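PDB 4X1O: 16S rRNA (adenine(1408)-N(1))-methyltransferase from Catenulispora acidiphila, which probably methylates N1 of adenine 1408 in 16S ribosomal RNA with S-adenosyl-L-methionine as methyl donor, a modification linked to aminoglycoside resistance. Local coordinates for residues A[130-135]-A[141-146]. Residues are numbered along the deposited sequence; the frame is centred on the assembly and turned at random.
Sequences WGKLLR and EADVLS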
loop_
_atom_site.group_PDB
_atom_site.type_symbol
_atom_site.label_atom_id
_atom_site.label_comp_id
_atom_site.label_asym_id
_atom_site.label_seq_id
_atom_site.Cartn_x
_atom_site.Cartn_y
_atom_site.Cartn_z
ATOM N N TRP A 130 6.266 -6.409 -2.345
ATOM C CA TRP A 130 7.000 -7.485 -3.009
ATOM C C TRP A 130 6.932 -7.336 -4.519
ATOM O O TRP A 130 6.208 -6.483 -5.038
ATOM C CB TRP A 130 6.432 -8.849 -2.614
ATOM C CG TRP A 130 6.531 -9.128 -1.182
ATOM C CD1 TRP A 130 5.535 -9.003 -0.253
ATOM C CD2 TRP A 130 7.691 -9.577 -0.475
ATOM N NE1 TRP A 130 6.009 -9.349 0.989
ATOM C CE2 TRP A 130 7.328 -9.703 0.881
ATOM C CE3 TRP A 130 9.001 -9.884 -0.856
ATOM C CZ2 TRP A 130 8.225 -10.132 1.855
ATOM C CZ3 TRP A 130 9.892 -10.303 0.112
ATOM C CH2 TRP A 130 9.499 -10.421 1.454
ATOM N N GLY A 131 7.684 -8.173 -5.231
ATOM C CA GLY A 131 7.609 -8.216 -6.680
ATOM C C GLY A 131 7.910 -6.898 -7.364
ATOM O O GLY A 131 8.785 -6.163 -6.933
ATOM N N LYS A 132 7.169 -6.614 -8.429
ATOM C CA LYS A 132 7.373 -5.415 -9.235
ATOM C C LYS A 132 7.204 -4.129 -8.418
ATOM O O LYS A 132 7.895 -3.126 -8.634
ATOM C CB LYS A 132 6.398 -5.420 -10.417
ATOM C CG LYS A 132 6.576 -4.251 -11.355
ATOM C CD LYS A 132 6.386 -4.704 -12.793
ATOM C CE LYS A 132 7.274 -3.914 -13.732
ATOM N NZ LYS A 132 6.868 -2.486 -13.733
ATOM N N LEU A 133 6.273 -4.146 -7.474
ATOM C CA LEU A 133 6.075 -2.974 -6.633
ATOM C C LEU A 133 7.324 -2.683 -5.804
ATOM O O LEU A 133 7.765 -1.539 -5.724
ATOM C CB LEU A 133 4.840 -3.178 -5.730
ATOM C CG LEU A 133 4.530 -2.053 -4.739
ATOM C CD1 LEU A 133 4.266 -0.748 -5.470
ATOM C CD2 LEU A 133 3.333 -2.435 -3.865
ATOM N N LEU A 134 7.893 -3.718 -5.197
ATOM C CA LEU A 134 9.100 -3.569 -4.402
ATOM C C LEU A 134 10.272 -3.081 -5.272
ATOM O O LEU A 134 10.948 -2.095 -4.946
ATOM C CB LEU A 134 9.462 -4.898 -3.739
ATOM C CG LEU A 134 10.820 -4.978 -3.044
ATOM C CD1 LEU A 134 10.913 -3.935 -1.928
ATOM C CD2 LEU A 134 11.051 -6.380 -2.508
ATOM N N ARG A 135 10.494 -3.774 -6.379
ATOM C CA ARG A 135 11.608 -3.442 -7.259
ATOM C C ARG A 135 11.436 -2.031 -7.801
ATOM O O ARG A 135 12.399 -1.263 -7.875
ATOM C CB ARG A 135 11.719 -4.448 -8.406
ATOM C CG ARG A 135 12.922 -4.204 -9.309
ATOM C CD ARG A 135 13.038 -5.350 -10.305
ATOM N NE ARG A 135 14.186 -5.206 -11.195
ATOM C CZ ARG A 135 15.420 -5.595 -10.900
ATOM N NH1 ARG A 135 15.690 -6.148 -9.724
ATOM N NH2 ARG A 135 16.391 -5.427 -11.799
ATOM N N GLU A 141 11.380 3.247 -10.342
ATOM C CA GLU A 141 10.904 2.953 -11.679
ATOM C C GLU A 141 9.716 3.852 -12.009
ATOM O O GLU A 141 8.763 3.928 -11.231
ATOM C CB GLU A 141 10.505 1.480 -11.764
ATOM C CG GLU A 141 10.561 0.855 -13.133
ATOM C CD GLU A 141 10.314 -0.643 -13.072
ATOM O OE1 GLU A 141 11.263 -1.391 -12.752
ATOM O OE2 GLU A 141 9.170 -1.072 -13.330
ATOM N N ALA A 142 9.776 4.522 -13.151
ATOM C CA ALA A 142 8.762 5.507 -13.511
ATOM C C ALA A 142 7.339 4.954 -13.541
ATOM O O ALA A 142 6.430 5.610 -13.057
ATOM C CB ALA A 142 9.102 6.135 -14.860
ATOM N N ASP A 143 7.123 3.757 -14.095
ATOM C CA ASP A 143 5.743 3.279 -14.194
ATOM C C ASP A 143 5.113 3.019 -12.811
ATOM O O ASP A 143 3.929 3.309 -12.594
ATOM C CB ASP A 143 5.655 2.030 -15.081
ATOM C CG ASP A 143 6.590 0.921 -14.645
ATOM O OD1 ASP A 143 7.474 1.168 -13.798
ATOM O OD2 ASP A 143 6.445 -0.203 -15.173
ATOM N N VAL A 144 5.905 2.516 -11.871
ATOM C CA VAL A 144 5.411 2.287 -10.506
ATOM C C VAL A 144 5.229 3.600 -9.724
ATOM O O VAL A 144 4.194 3.818 -9.076
ATOM C CB VAL A 144 6.361 1.348 -9.733
ATOM C CG1 VAL A 144 5.948 1.235 -8.269
ATOM C CG2 VAL A 144 6.406 -0.033 -10.402
ATOM N N LEU A 145 6.216 4.486 -9.802
ATOM C CA LEU A 145 6.121 5.766 -9.091
ATOM C C LEU A 145 4.986 6.636 -9.632
ATOM O O LEU A 145 4.312 7.335 -8.871
ATOM C CB LEU A 145 7.431 6.544 -9.192
ATOM C CG LEU A 145 8.463 6.379 -8.074
ATOM C CD1 LEU A 145 8.642 4.934 -7.664
ATOM C CD2 LEU A 145 9.801 7.028 -8.482
ATOM N N SER A 146 4.807 6.615 -10.947
ATOM C CA SER A 146 3.751 7.383 -11.587
ATOM C C SER A 146 2.389 6.813 -11.227
ATOM O O SER A 146 1.441 7.562 -11.046
ATOM C CB SER A 146 3.924 7.405 -13.111
ATOM O OG SER A 146 5.018 8.238 -13.452
HETATM O O HOH W 1 13.366 -3.358 -13.311
#
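Lys132 NZ is gripped by two carboxylates of the segment 141-146. It lies 2.7 Å from Glu141 OE2 and 2.7 Å from Asp143 OD2, and both contacts are hydrogen-bonded salt bridges. The ammonium meets Glu141 OE2 nearly along its C-O axis. At Asp143 OD2 it comes in on the syn side, 31° out of the carboxylate plane. The kinked lysine chain passes across the glutamate chain and faces the aspartate, which reaches out from the other helix. Glu141 OE2 and Asp143 OD1 are only 2.8 Å apart, two acceptors with no hydrogen bond between them. The shared lysine charge probably offsets their repulsion.

The other oxygen of Glu141 is used as well. A water accepts a hydrogen bond from Arg135 NE at 2.9 Å and donates one to Glu141 OE1. Arg135 NH1 also has a salt bridge to Asp177.

Beside this polar group the packing is apolar. Leu133 CD1 touches Val144 CG1 at 3.8 Å. The first bond of the Leu133 side chain points away from the other helix; with CG anti to N (chi1 178°) and a bend at chi2, CD1 turns back to Val144. Val144 CG2 lies 3.9 Å from Lys132 O and also comes near Lys132 NZ.

Glu141 occupies the N-cap position of helix 142-151. The axes of the segments 131-135 and 142-146 are nearly perpendicular, at 94°, with a closest approach of 9.6 Å. Leu133 contributes to the S-adenosyl-L-methionine site, which holds no ligand in this model; Ile110 of that site is near Leu133, and Glu111 near Asp143. Two consecutive helices, 131-139 and 142-151, thus meet through a salt-bridge network after strand 123-127, beside the cofactor pocket of a Rossmann-like class I methyltransferase fold.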